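Local coordinates for 4-methyl-5(B-hydroxyethyl)-thiazole monophosphate biosynthesis enzyme (Vibrio cholerae O1 biovar El Tor, PDB 3OT1), which is of unproven function but belongs to the DJ-1/PfpI superfamily and may take part in thiazole monophosphate biosynthesis, at residues K10-P15 / A74-G79; V29-R34 / F169-I174; Q38-A43 / T59-L64; L182-A187 / E199-I204. All coordinates share one frame; numbering follows the deposited sequence.

Contact 1: residues K10-P15 / A74-G79; sequences KRILVP and ALALPG
Leu13 and Leu75 run alongside each other in the same direction on two neighbouring parallel strands at the centre of the DJ-1/PfpI alpha/beta sheet. Each has CG anti to its own backbone N (chi1 179° in both), and this shared torsion keeps the two side chains aligned. Leu13 CD2 comes to 3.9 Å from Leu75 CD1. Pro15 stands nearly perpendicular to Leu75. Pro15 CG also reaches Leu77 CD2 at 3.7 Å. Phe100 and Leu93 of helix 91-102 cover this leucine and proline face. The other face carries Ile12, Ala74 and Ala76. There Ile12 CD1 meets Ala74 CB at 4.0 Å, and helices 22-34 and 166-178 pack over them. The axes of the short strand segments cross at -28°. The bond from Ala74 N to Arg11 O is weak. Arg11 itself turns its guanidinium to Asp73 in a salt bridge. Past the last bridge the pairing ends in two prolines. Pro15 O is buried here, with no hydrogen-bond partner in the model. Leu13 uses both of its backbone polar atoms: Leu13 N donates to Ala74 O at 3.0 Å, and Leu13 O accepts from Ala76 N at 2.9 Å.

Contact 2: residues V29-R34 / F169-I174; sequences VDTLVR and FALAMI
Thr31 faces Ala170 where segments 29-34 and 169-174, of helices 22-34 and 166-178, pass at an angle of 32°, their axes 9.2 Å apart at the closest. The small alanine lets the threonine come close: Thr31 CB is 3.7 Å from Ala170 CB. The methyl of Thr31 does most of the touching. OG1 sits beside the backbone N and anti to the carbonyl carbon (chi1 -57°), which places CG2 towards the partner helix. There Thr31 CG2 sits among Ala170 CB, Ile174 CD1 at 3.7 Å and Leu171 CD2 at 3.8 Å. Thr31 and Ile174 cross at a slant, and Ile174 CD1 also rests against Thr31 O. The hydroxyl of Thr31 is bonded within its own helix, to Ile27 O.

Leu32 comes next and reaches the partner helix with the end of its side chain. Its two methyls have separate neighbours. Leu32 CD2 meets Ile174 CG1 at 3.8 Å, and these two side chains run antiparallel to one another. Leu32 CD1 meets CE of Met173, a selenomethionine, at 4.1 Å, with the side chains roughly at right angles. Leu32 also packs on Val39 of strand 38-43.

Arg34 turns back along its own helix. Arg34 NE forms a salt bridge with Asp30 OD1 at 2.8 Å, on the syn side and somewhat out of the carboxylate plane. Its NH2 forms another with an acidic side chain of a neighbouring subunit.

No hydrogen bond crosses between the two segments, and all six touching residues are buried. This is apolar packing of two helices on one face of the central sheet, as in the alpha/beta sandwich of the DJ-1/PfpI family.

Contact 3: residues Q38-A43 / T59-L64; sequences QVTMAA and TAEQTL
Thr40 CG2 lies against the amide of Gln62, 3.6 Å from its CD, where the short, weakly bonded strand 62-63 runs parallel to strand 38-43 at the edge of the DJ-1/PfpI sheet. The two side chains are nearly perpendicular. Glu61 also lies across Thr40, and its CG touches the same methyl. Further along, Ala43 CB packs on Ala60 CB at 3.8 Å, and Ala42 CB touches Leu64 CD1. Three backbone bonds hold the two segments together. Glu61 N donates to Met41 O at 3.0 Å, and Ala43 N to Gln62 O at 2.9 Å. Leu64 N reaches Ala43 O from above the carbonyl plane, 46° out of it. Farther out, Leu64 packs on Leu93 and Leu96 of helix 91-102. In the conformers modelled here, Met41, a selenomethionine, leans on Thr25 and Val29 of helix 22-34, and the Thr63 hydroxyl is tied to Gly45 O. A shell of water positions the Glu61 carboxylate, which the extended side chain brings alongside strand 38-43. One water donates to Val39 O and to Glu61 OE2. A second accepts from Met41 N at 2.9 Å and donates to the same Glu61 OE2 at 2.7 Å.

Contact 4: residues L182-A187 / E199-I204; sequences LAQHVA and ELSGFI
Leu200 presses its branched end against Ala183 and Ala187, where helices 180-187 and 194-201 pack together in the C-terminal helical part of the chain. It has the most surface buried here. Its CG is anti to the backbone N (chi1 173°), and both methyls meet helix 180-187. Leu200 CD2 comes to 3.5 Å from Ala187 CB and also rests 3.7 Å from Ala183 O. Leu200 CD1 lies 4.1 Å from Ala183 CB. The two alanines are one helical turn apart, and their small side chains let the leucine come near the helix backbone. Helix 166-178 completes the apolar packing: Leu171 touches Leu200, and Ile174 and Ala175 touch Ala183.

Gln184 and Ser201 form the polar part of the contact. Both are partly exposed, unlike the buried leucine and alanines. Gln184 stretches out to bring its amide to the serine. Gln184 CG also lies 3.6 Å from Ser201 OG. The serine hydroxyl has a further, weak hydrogen bond to Leu197 O in its own helix. The single hydrogen bond across the contact runs from Gln184 NE2 to Ser201 OG at 3.0 Å, nearly straight at 171°, with the oxygen only 6° out of the amide plane.

Overall arrangement
From the N terminus, strand 11-16 pairs later with strand 74-77, which closes contact 1. Helix 22-34 opens contact 2 inside that loop, but its partner helix 166-178 comes much later, so contacts 1 and 2 cross. Contact 3, from 38-43 to 59-64, is nested inside both loops. Contact 4 follows in series and closes a short loop near the C terminus. Contacts 1 and 3 share the central sheet, since strands 11-16 and 38-43 are neighbours in it. Contact 2 lays its helices on that sheet: Ile12 meets Leu32, and Val29 meets Met41. Contact 4 joins two further helices beside helix 166-178, with Ala183 against Leu171 and Ile174; it touches neither contact 1 nor contact 3.

Contact 1: residues K10-P15 / A74-G79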
loop_
_atom_site.group_PDB
_atom_site.type_symbol
_atom_site.label_atom_id
_atom_site.label_comp_id
_atom_site.label_asym_id
_atom_site.label_seq_id
_atom_site.Cartn_x
_atom_site.Cartn_y
_atom_site.Cartn_z
ATOM N N LYS A 10 -22.597 -1.408 -2.087
ATOM C CA LYS A 10 -21.135 -1.438 -2.216
ATOM C C LYS A 10 -20.447 -0.372 -1.375
ATOM O O LYS A 10 -19.588 0.365 -1.866
ATOM C CB LYS A 10 -20.742 -1.273 -3.676
ATOM C CG LYS A 10 -21.403 -2.264 -4.586
ATOM C CD LYS A 10 -21.013 -2.034 -6.026
ATOM C CE LYS A 10 -21.906 -1.003 -6.652
ATOM N NZ LYS A 10 -21.863 0.279 -5.904
ATOM N N ARG A 11 -20.828 -0.305 -0.105
ATOM C CA ARG A 11 -20.343 0.713 0.814
ATOM C C ARG A 11 -19.473 0.059 1.878
ATOM O O ARG A 11 -19.896 -0.904 2.534
ATOM C CB ARG A 11 -21.538 1.388 1.476
ATOM C CG ARG A 11 -22.562 1.986 0.495
ATOM C CD ARG A 11 -23.947 2.059 1.115
ATOM N NE ARG A 11 -24.445 0.730 1.506
ATOM C CZ ARG A 11 -25.520 0.529 2.262
ATOM N NH1 ARG A 11 -26.208 1.570 2.696
ATOM N NH2 ARG A 11 -25.902 -0.703 2.590
ATOM N N ILE A 12 -18.242 0.553 2.049
ATOM C CA ILE A 12 -17.290 -0.051 2.985
ATOM C C ILE A 12 -16.846 0.994 4.009
ATOM O O ILE A 12 -16.471 2.115 3.655
ATOM C CB ILE A 12 -16.010 -0.537 2.248
ATOM C CG1 ILE A 12 -16.342 -1.276 0.940
ATOM C CG2 ILE A 12 -15.170 -1.385 3.208
ATOM C CD1 ILE A 12 -17.093 -2.574 1.152
ATOM N N LEU A 13 -16.835 0.587 5.271
ATOM C CA LEU A 13 -16.324 1.416 6.352
ATOM C C LEU A 13 -14.926 0.940 6.730
ATOM O O LEU A 13 -14.748 -0.250 7.017
ATOM C CB LEU A 13 -17.236 1.344 7.572
ATOM C CG LEU A 13 -16.795 2.150 8.793
ATOM C CD1 LEU A 13 -16.630 3.620 8.482
ATOM C CD2 LEU A 13 -17.811 1.955 9.936
ATOM N N VAL A 14 -13.944 1.853 6.702
ATOM C CA VAL A 14 -12.559 1.561 7.055
ATOM C C VAL A 14 -12.148 2.475 8.212
ATOM O O VAL A 14 -11.771 3.638 8.018
ATOM C CB VAL A 14 -11.602 1.760 5.864
ATOM C CG1 VAL A 14 -10.170 1.398 6.261
ATOM C CG2 VAL A 14 -12.043 0.917 4.685
ATOM N N PRO A 15 -12.221 1.968 9.450
ATOM C CA PRO A 15 -11.739 2.749 10.584
ATOM C C PRO A 15 -10.222 2.892 10.538
ATOM O O PRO A 15 -9.520 1.992 10.087
ATOM C CB PRO A 15 -12.138 1.895 11.778
ATOM C CG PRO A 15 -13.269 1.070 11.252
ATOM C CD PRO A 15 -12.844 0.717 9.885
ATOM N N ALA A 74 -20.010 -3.561 4.556
ATOM C CA ALA A 74 -18.908 -4.308 5.134
ATOM C C ALA A 74 -18.003 -3.379 5.905
ATOM O O ALA A 74 -17.966 -2.172 5.675
ATOM C CB ALA A 74 -18.124 -5.049 4.053
ATOM N N LEU A 75 -17.280 -3.994 6.840
ATOM C CA LEU A 75 -16.346 -3.323 7.733
ATOM C C LEU A 75 -14.964 -3.913 7.471
ATOM O O LEU A 75 -14.814 -5.126 7.506
ATOM C CB LEU A 75 -16.770 -3.585 9.189
ATOM C CG LEU A 75 -15.899 -2.983 10.280
ATOM C CD1 LEU A 75 -15.901 -1.450 10.263
ATOM C CD2 LEU A 75 -16.312 -3.516 11.639
ATOM N N ALA A 76 -13.960 -3.064 7.218
ATOM C CA ALA A 76 -12.596 -3.514 6.975
ATOM C C ALA A 76 -11.645 -2.827 7.949
ATOM O O ALA A 76 -11.566 -1.586 7.979
ATOM C CB ALA A 76 -12.173 -3.223 5.558
ATOM N N LEU A 77 -10.960 -3.635 8.749
ATOM C CA LEU A 77 -10.122 -3.144 9.825
ATOM C C LEU A 77 -8.648 -3.341 9.483
ATOM O O LEU A 77 -8.157 -4.466 9.413
ATOM C CB LEU A 77 -10.430 -3.900 11.117
ATOM C CG LEU A 77 -11.888 -3.857 11.602
ATOM C CD1 LEU A 77 -11.997 -4.668 12.898
ATOM C CD2 LEU A 77 -12.349 -2.446 11.844
ATOM N N PRO A 78 -7.915 -2.226 9.281
ATOM C CA PRO A 78 -6.466 -2.317 9.128
ATOM C C PRO A 78 -5.787 -2.825 10.396
ATOM O O PRO A 78 -6.385 -2.797 11.476
ATOM C CB PRO A 78 -6.057 -0.867 8.829
ATOM C CG PRO A 78 -7.335 -0.202 8.312
ATOM C CD PRO A 78 -8.419 -0.847 9.123
ATOM N N GLY A 79 -4.536 -3.219 10.249
ATOM C CA GLY A 79 -3.700 -3.608 11.372
ATOM C C GLY A 79 -2.767 -2.502 11.798
ATOM O O GLY A 79 -3.134 -1.327 11.820
#

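Contact 2: residues V29-R34 / F169-I174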
loop_
_atom_site.group_PDB
_atom_site.type_symbol
_atom_site.label_atom_id
_atom_site.label_comp_id
_atom_site.label_asym_id
_atom_site.label_seq_id
_atom_site.Cartn_x
_atom_site.Cartn_y
_atom_site.Cartn_z
ATOM N N VAL A 29 -8.251 0.712 0.908
ATOM C CA VAL A 29 -9.119 1.748 0.379
ATOM C C VAL A 29 -9.004 1.833 -1.149
ATOM O O VAL A 29 -9.993 1.840 -1.857
ATOM C CB VAL A 29 -8.798 3.115 1.027
ATOM C CG1 VAL A 29 -9.549 4.219 0.316
ATOM C CG2 VAL A 29 -9.138 3.091 2.532
ATOM N N ASP A 30 -7.773 1.923 -1.633
ATOM C CA ASP A 30 -7.511 2.102 -3.066
ATOM C C ASP A 30 -8.101 0.928 -3.849
ATOM O O ASP A 30 -8.828 1.117 -4.828
ATOM C CB ASP A 30 -5.988 2.252 -3.250
ATOM C CG ASP A 30 -5.529 2.514 -4.646
ATOM O OD1 ASP A 30 -6.101 2.032 -5.627
ATOM O OD2 ASP A 30 -4.500 3.234 -4.720
ATOM N N THR A 31 -7.807 -0.290 -3.428
ATOM C CA THR A 31 -8.281 -1.462 -4.150
ATOM C C THR A 31 -9.796 -1.511 -4.203
ATOM O O THR A 31 -10.387 -1.810 -5.245
ATOM C CB THR A 31 -7.680 -2.755 -3.554
ATOM O OG1 THR A 31 -6.249 -2.661 -3.593
ATOM C CG2 THR A 31 -8.086 -3.988 -4.335
ATOM N N LEU A 32 -10.449 -1.206 -3.093
ATOM C CA LEU A 32 -11.906 -1.206 -3.101
ATOM C C LEU A 32 -12.482 -0.088 -3.960
ATOM O O LEU A 32 -13.498 -0.309 -4.621
ATOM C CB LEU A 32 -12.429 -1.129 -1.665
ATOM C CG LEU A 32 -12.147 -2.344 -0.787
ATOM C CD1 LEU A 32 -12.426 -2.045 0.686
ATOM C CD2 LEU A 32 -12.960 -3.521 -1.278
ATOM N N VAL A 33 -11.845 1.078 -3.981
ATOM C CA VAL A 33 -12.287 2.150 -4.854
ATOM C C VAL A 33 -12.148 1.745 -6.337
ATOM O O VAL A 33 -13.005 2.061 -7.168
ATOM C CB VAL A 33 -11.553 3.469 -4.513
ATOM C CG1 VAL A 33 -11.807 4.505 -5.581
ATOM C CG2 VAL A 33 -12.005 3.973 -3.139
ATOM N N ARG A 34 -11.094 1.022 -6.670
ATOM C CA ARG A 34 -10.908 0.513 -8.009
ATOM C C ARG A 34 -12.037 -0.405 -8.451
ATOM O O ARG A 34 -12.316 -0.542 -9.647
ATOM C CB ARG A 34 -9.568 -0.230 -8.150
ATOM C CG ARG A 34 -8.350 0.696 -8.147
ATOM C CD ARG A 34 -7.074 -0.102 -7.997
ATOM N NE ARG A 34 -5.878 0.724 -8.133
ATOM C CZ ARG A 34 -4.998 0.691 -9.128
ATOM N NH1 ARG A 34 -5.127 -0.154 -10.137
ATOM N NH2 ARG A 34 -3.963 1.521 -9.059
ATOM N N PHE A 169 -5.853 -9.745 0.285
ATOM C CA PHE A 169 -6.984 -9.580 1.201
ATOM C C PHE A 169 -8.053 -8.675 0.600
ATOM O O PHE A 169 -9.250 -9.009 0.623
ATOM C CB PHE A 169 -6.405 -9.013 2.503
ATOM C CG PHE A 169 -7.389 -8.458 3.505
ATOM C CD1 PHE A 169 -8.170 -9.285 4.293
ATOM C CD2 PHE A 169 -7.421 -7.105 3.766
ATOM C CE1 PHE A 169 -8.945 -8.768 5.283
ATOM C CE2 PHE A 169 -8.226 -6.582 4.747
ATOM C CZ PHE A 169 -8.997 -7.421 5.502
ATOM N N ALA A 170 -7.665 -7.489 0.122
ATOM C CA ALA A 170 -8.621 -6.559 -0.458
ATOM C C ALA A 170 -9.313 -7.160 -1.699
ATOM O O ALA A 170 -10.520 -6.983 -1.879
ATOM C CB ALA A 170 -7.955 -5.240 -0.772
ATOM N N LEU A 171 -8.558 -7.858 -2.531
ATOM C CA LEU A 171 -9.133 -8.513 -3.699
ATOM C C LEU A 171 -10.098 -9.626 -3.294
ATOM O O LEU A 171 -11.141 -9.789 -3.936
ATOM C CB LEU A 171 -8.033 -9.022 -4.615
ATOM C CG LEU A 171 -7.244 -7.899 -5.311
ATOM C CD1 LEU A 171 -5.919 -8.439 -5.863
ATOM C CD2 LEU A 171 -8.059 -7.170 -6.375
ATOM N N ALA A 172 -9.780 -10.371 -2.240
ATOM C CA ALA A 172 -10.703 -11.388 -1.726
ATOM C C ALA A 172 -11.991 -10.742 -1.221
ATOM O O ALA A 172 -13.079 -11.288 -1.415
ATOM C CB ALA A 172 -10.041 -12.167 -0.598
HETATM N N MSE A 173 -11.883 -9.582 -0.580
HETATM C CA MSE A 173 -13.076 -8.847 -0.171
HETATM C C MSE A 173 -13.965 -8.533 -1.363
HETATM O O MSE A 173 -15.175 -8.721 -1.308
HETATM C CB MSE A 173 -12.722 -7.524 0.506
HETATM C CG MSE A 173 -12.170 -7.571 1.902
HETATM SE SE MSE A 173 -11.948 -5.826 2.667
HETATM C CE MSE A 173 -13.544 -5.564 2.575
ATOM N N ILE A 174 -13.371 -8.052 -2.437
ATOM C CA ILE A 174 -14.133 -7.784 -3.654
ATOM C C ILE A 174 -14.802 -9.046 -4.174
ATOM O O ILE A 174 -15.987 -9.025 -4.546
ATOM C CB ILE A 174 -13.257 -7.150 -4.745
ATOM C CG1 ILE A 174 -12.756 -5.769 -4.317
ATOM C CG2 ILE A 174 -14.028 -7.018 -6.066
ATOM C CD1 ILE A 174 -11.505 -5.315 -5.095
#

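Contact 3: residues Q38-A43 / T59-L64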
loop_
_atom_site.group_PDB
_atom_site.type_symbol
_atom_site.label_atom_id
_atom_site.label_comp_id
_atom_site.label_asym_id
_atom_site.label_seq_id
_atom_site.Cartn_x
_atom_site.Cartn_y
_atom_site.Cartn_z
ATOM N N GLN A 38 -17.887 2.493 -2.621
ATOM C CA GLN A 38 -17.830 3.752 -1.903
ATOM C C GLN A 38 -17.225 3.485 -0.540
ATOM O O GLN A 38 -17.824 2.803 0.286
ATOM C CB GLN A 38 -19.235 4.340 -1.751
ATOM C CG GLN A 38 -19.875 4.803 -3.072
ATOM C CD GLN A 38 -19.187 6.029 -3.682
ATOM O OE1 GLN A 38 -18.711 5.997 -4.827
ATOM N NE2 GLN A 38 -19.115 7.110 -2.912
ATOM N N VAL A 39 -16.042 4.038 -0.317
ATOM C CA VAL A 39 -15.244 3.721 0.872
ATOM C C VAL A 39 -15.144 4.928 1.760
ATOM O O VAL A 39 -14.733 6.003 1.331
ATOM C CB VAL A 39 -13.830 3.246 0.477
ATOM C CG1 VAL A 39 -13.034 2.880 1.727
ATOM C CG2 VAL A 39 -13.894 2.077 -0.535
ATOM N N THR A 40 -15.525 4.757 3.019
ATOM C CA THR A 40 -15.456 5.787 4.030
ATOM C C THR A 40 -14.366 5.439 5.037
ATOM O O THR A 40 -14.448 4.417 5.718
ATOM C CB THR A 40 -16.780 5.863 4.787
ATOM O OG1 THR A 40 -17.808 6.181 3.856
ATOM C CG2 THR A 40 -16.744 6.905 5.888
HETATM N N MSE A 41 -13.404 6.344 5.191
HETATM C CA MSE A 41 -12.371 6.214 6.206
HETATM C C MSE A 41 -12.910 7.030 7.375
HETATM O O MSE A 41 -13.337 8.177 7.197
HETATM C CB MSE A 41 -11.057 6.803 5.714
HETATM C CG MSE A 41 -10.510 6.118 4.468
HETATM SE SE MSE A 41 -8.854 6.908 3.839
HETATM C CE MSE A 41 -7.826 6.471 5.377
ATOM N N ALA A 42 -12.908 6.435 8.562
ATOM C CA ALA A 42 -13.463 7.055 9.754
ATOM C C ALA A 42 -12.477 6.938 10.898
ATOM O O ALA A 42 -11.960 5.871 11.151
ATOM C CB ALA A 42 -14.803 6.400 10.119
ATOM N N ALA A 43 -12.192 8.052 11.555
ATOM C CA ALA A 43 -11.152 8.100 12.579
ATOM C C ALA A 43 -11.652 7.759 13.966
ATOM O O ALA A 43 -12.637 8.329 14.425
ATOM C CB ALA A 43 -10.527 9.481 12.612
ATOM N N THR A 59 -6.115 10.841 6.538
ATOM C CA THR A 59 -7.150 11.843 6.657
ATOM C C THR A 59 -8.525 11.208 6.433
ATOM O O THR A 59 -8.891 10.851 5.308
ATOM C CB THR A 59 -6.884 12.957 5.647
ATOM O OG1 THR A 59 -5.660 13.611 5.999
ATOM C CG2 THR A 59 -8.000 13.957 5.645
ATOM N N ALA A 60 -9.258 11.040 7.524
ATOM C CA ALA A 60 -10.584 10.461 7.465
ATOM C C ALA A 60 -11.615 11.521 7.115
ATOM O O ALA A 60 -11.359 12.714 7.217
ATOM C CB ALA A 60 -10.927 9.832 8.809
ATOM N N GLU A 61 -12.785 11.057 6.692
ATOM C CA GLU A 61 -13.851 11.990 6.315
ATOM C C GLU A 61 -14.886 12.158 7.404
ATOM O O GLU A 61 -15.739 13.035 7.314
ATOM C CB GLU A 61 -14.504 11.563 5.001
ATOM C CG GLU A 61 -15.347 10.332 5.073
ATOM C CD GLU A 61 -16.037 10.049 3.751
ATOM O OE1 GLU A 61 -17.257 10.335 3.619
ATOM O OE2 GLU A 61 -15.347 9.557 2.835
ATOM N N GLN A 62 -14.830 11.333 8.437
ATOM C CA GLN A 62 -15.732 11.472 9.554
ATOM C C GLN A 62 -15.173 10.700 10.737
ATOM O O GLN A 62 -14.193 9.936 10.639
ATOM C CB GLN A 62 -17.131 10.976 9.196
ATOM C CG GLN A 62 -17.245 9.509 8.895
ATOM C CD GLN A 62 -18.515 9.191 8.110
ATOM O OE1 GLN A 62 -18.790 9.799 7.067
ATOM N NE2 GLN A 62 -19.294 8.238 8.605
ATOM N N THR A 63 -15.815 10.928 11.855
ATOM C CA THR A 63 -15.417 10.320 13.095
ATOM C C THR A 63 -16.100 8.962 13.252
ATOM O O THR A 63 -17.214 8.729 12.763
ATOM C CB THR A 63 -15.766 11.245 14.268
ATOM O OG1 THR A 63 -15.166 10.749 15.467
ATOM C CG2 THR A 63 -17.264 11.354 14.435
ATOM N N LEU A 64 -15.436 8.047 13.935
ATOM C CA LEU A 64 -16.023 6.732 14.151
ATOM C C LEU A 64 -17.368 6.786 14.904
ATOM O O LEU A 64 -18.241 5.975 14.631
ATOM C CB LEU A 64 -15.026 5.802 14.840
ATOM C CG LEU A 64 -15.318 4.317 14.659
ATOM C CD1 LEU A 64 -15.225 3.875 13.189
ATOM C CD2 LEU A 64 -14.404 3.510 15.555
HETATM O O HOH W 1 -16.622 8.027 1.098
HETATM O O HOH W 2 -12.949 8.558 3.361
#

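Contact 4: residues L182-A187 / E199-I204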
loop_
_atom_site.group_PDB
_atom_site.type_symbol
_atom_site.label_atom_id
_atom_site.label_comp_id
_atom_site.label_asym_id
_atom_site.label_seq_id
_atom_site.Cartn_x
_atom_site.Cartn_y
_atom_site.Cartn_z
ATOM N N LEU A 182 -15.441 -9.435 -11.092
ATOM C CA LEU A 182 -14.985 -8.087 -10.830
ATOM C C LEU A 182 -13.604 -8.116 -10.155
ATOM O O LEU A 182 -12.715 -7.330 -10.515
ATOM C CB LEU A 182 -15.968 -7.335 -9.960
ATOM C CG LEU A 182 -15.592 -5.890 -9.629
ATOM C CD1 LEU A 182 -15.375 -5.015 -10.874
ATOM C CD2 LEU A 182 -16.596 -5.275 -8.704
ATOM N N ALA A 183 -13.404 -8.989 -9.175
ATOM C CA ALA A 183 -12.107 -9.061 -8.507
ATOM C C ALA A 183 -10.990 -9.328 -9.520
ATOM O O ALA A 183 -9.934 -8.715 -9.439
ATOM C CB ALA A 183 -12.134 -10.119 -7.406
ATOM N N GLN A 184 -11.236 -10.235 -10.466
ATOM C CA GLN A 184 -10.225 -10.545 -11.492
ATOM C C GLN A 184 -9.934 -9.336 -12.364
ATOM O O GLN A 184 -8.773 -9.080 -12.712
ATOM C CB GLN A 184 -10.681 -11.694 -12.372
ATOM C CG GLN A 184 -10.735 -13.022 -11.661
ATOM C CD GLN A 184 -11.406 -14.092 -12.527
ATOM O OE1 GLN A 184 -12.469 -13.862 -13.127
ATOM N NE2 GLN A 184 -10.791 -15.250 -12.603
ATOM N N HIS A 185 -10.969 -8.590 -12.740
ATOM C CA HIS A 185 -10.782 -7.429 -13.574
ATOM C C HIS A 185 -10.016 -6.347 -12.840
ATOM O O HIS A 185 -9.193 -5.669 -13.451
ATOM C CB HIS A 185 -12.132 -6.900 -14.080
ATOM C CG HIS A 185 -12.706 -7.689 -15.220
ATOM N ND1 HIS A 185 -12.670 -7.245 -16.524
ATOM C CD2 HIS A 185 -13.280 -8.914 -15.259
ATOM C CE1 HIS A 185 -13.251 -8.137 -17.305
ATOM N NE2 HIS A 185 -13.616 -9.166 -16.567
ATOM N N VAL A 186 -10.256 -6.182 -11.538
ATOM C CA VAL A 186 -9.536 -5.202 -10.739
ATOM C C VAL A 186 -8.086 -5.653 -10.512
ATOM O O VAL A 186 -7.154 -4.844 -10.510
ATOM C CB VAL A 186 -10.289 -4.950 -9.406
ATOM C CG1 VAL A 186 -9.436 -4.118 -8.421
ATOM C CG2 VAL A 186 -11.626 -4.285 -9.699
ATOM N N ALA A 187 -7.889 -6.951 -10.327
ATOM C CA ALA A 187 -6.551 -7.474 -10.074
ATOM C C ALA A 187 -5.609 -7.364 -11.262
ATOM O O ALA A 187 -4.414 -7.163 -11.083
ATOM C CB ALA A 187 -6.626 -8.952 -9.626
ATOM N N GLU A 199 -4.378 -17.494 -7.203
ATOM C CA GLU A 199 -5.101 -17.791 -5.989
ATOM C C GLU A 199 -6.348 -16.937 -5.847
ATOM O O GLU A 199 -7.337 -17.386 -5.291
ATOM C CB GLU A 199 -4.169 -17.658 -4.805
ATOM C CG GLU A 199 -3.126 -18.753 -4.852
ATOM C CD GLU A 199 -2.203 -18.774 -3.679
ATOM O OE1 GLU A 199 -2.286 -17.914 -2.757
ATOM O OE2 GLU A 199 -1.349 -19.666 -3.702
ATOM N N LEU A 200 -6.333 -15.718 -6.362
ATOM C CA LEU A 200 -7.540 -14.923 -6.392
ATOM C C LEU A 200 -8.584 -15.572 -7.300
ATOM O O LEU A 200 -9.750 -15.717 -6.916
ATOM C CB LEU A 200 -7.248 -13.529 -6.902
ATOM C CG LEU A 200 -8.558 -12.755 -7.106
ATOM C CD1 LEU A 200 -9.228 -12.467 -5.754
ATOM C CD2 LEU A 200 -8.251 -11.560 -7.886
ATOM N N SER A 201 -8.170 -15.985 -8.496
ATOM C CA SER A 201 -9.115 -16.546 -9.455
ATOM C C SER A 201 -9.757 -17.817 -8.916
ATOM O O SER A 201 -10.909 -18.118 -9.231
ATOM C CB SER A 201 -8.428 -16.772 -10.798
ATOM O OG SER A 201 -8.123 -15.512 -11.364
ATOM N N GLY A 202 -9.047 -18.540 -8.054
ATOM C CA GLY A 202 -9.599 -19.749 -7.452
ATOM C C GLY A 202 -10.267 -19.572 -6.104
ATOM O O GLY A 202 -10.767 -20.537 -5.525
ATOM N N PHE A 203 -10.300 -18.338 -5.601
ATOM C CA PHE A 203 -10.690 -18.085 -4.209
ATOM C C PHE A 203 -12.130 -18.483 -3.912
ATOM O O PHE A 203 -12.399 -19.136 -2.914
ATOM C CB PHE A 203 -10.469 -16.616 -3.848
ATOM C CG PHE A 203 -10.892 -16.276 -2.447
ATOM C CD1 PHE A 203 -10.232 -16.794 -1.349
ATOM C CD2 PHE A 203 -11.977 -15.466 -2.229
ATOM C CE1 PHE A 203 -10.653 -16.477 -0.074
ATOM C CE2 PHE A 203 -12.382 -15.164 -0.961
ATOM C CZ PHE A 203 -11.723 -15.668 0.098
ATOM N N ILE A 204 -13.068 -18.068 -4.757
ATOM C CA ILE A 204 -14.469 -18.392 -4.498
ATOM C C ILE A 204 -14.730 -19.897 -4.701
ATOM O O ILE A 204 -15.481 -20.507 -3.932
ATOM C CB ILE A 204 -15.425 -17.540 -5.352
ATOM C CG1 ILE A 204 -15.279 -16.055 -4.972
ATOM C CG2 ILE A 204 -16.877 -18.018 -5.171
ATOM C CD1 ILE A 204 -15.576 -15.696 -3.526
#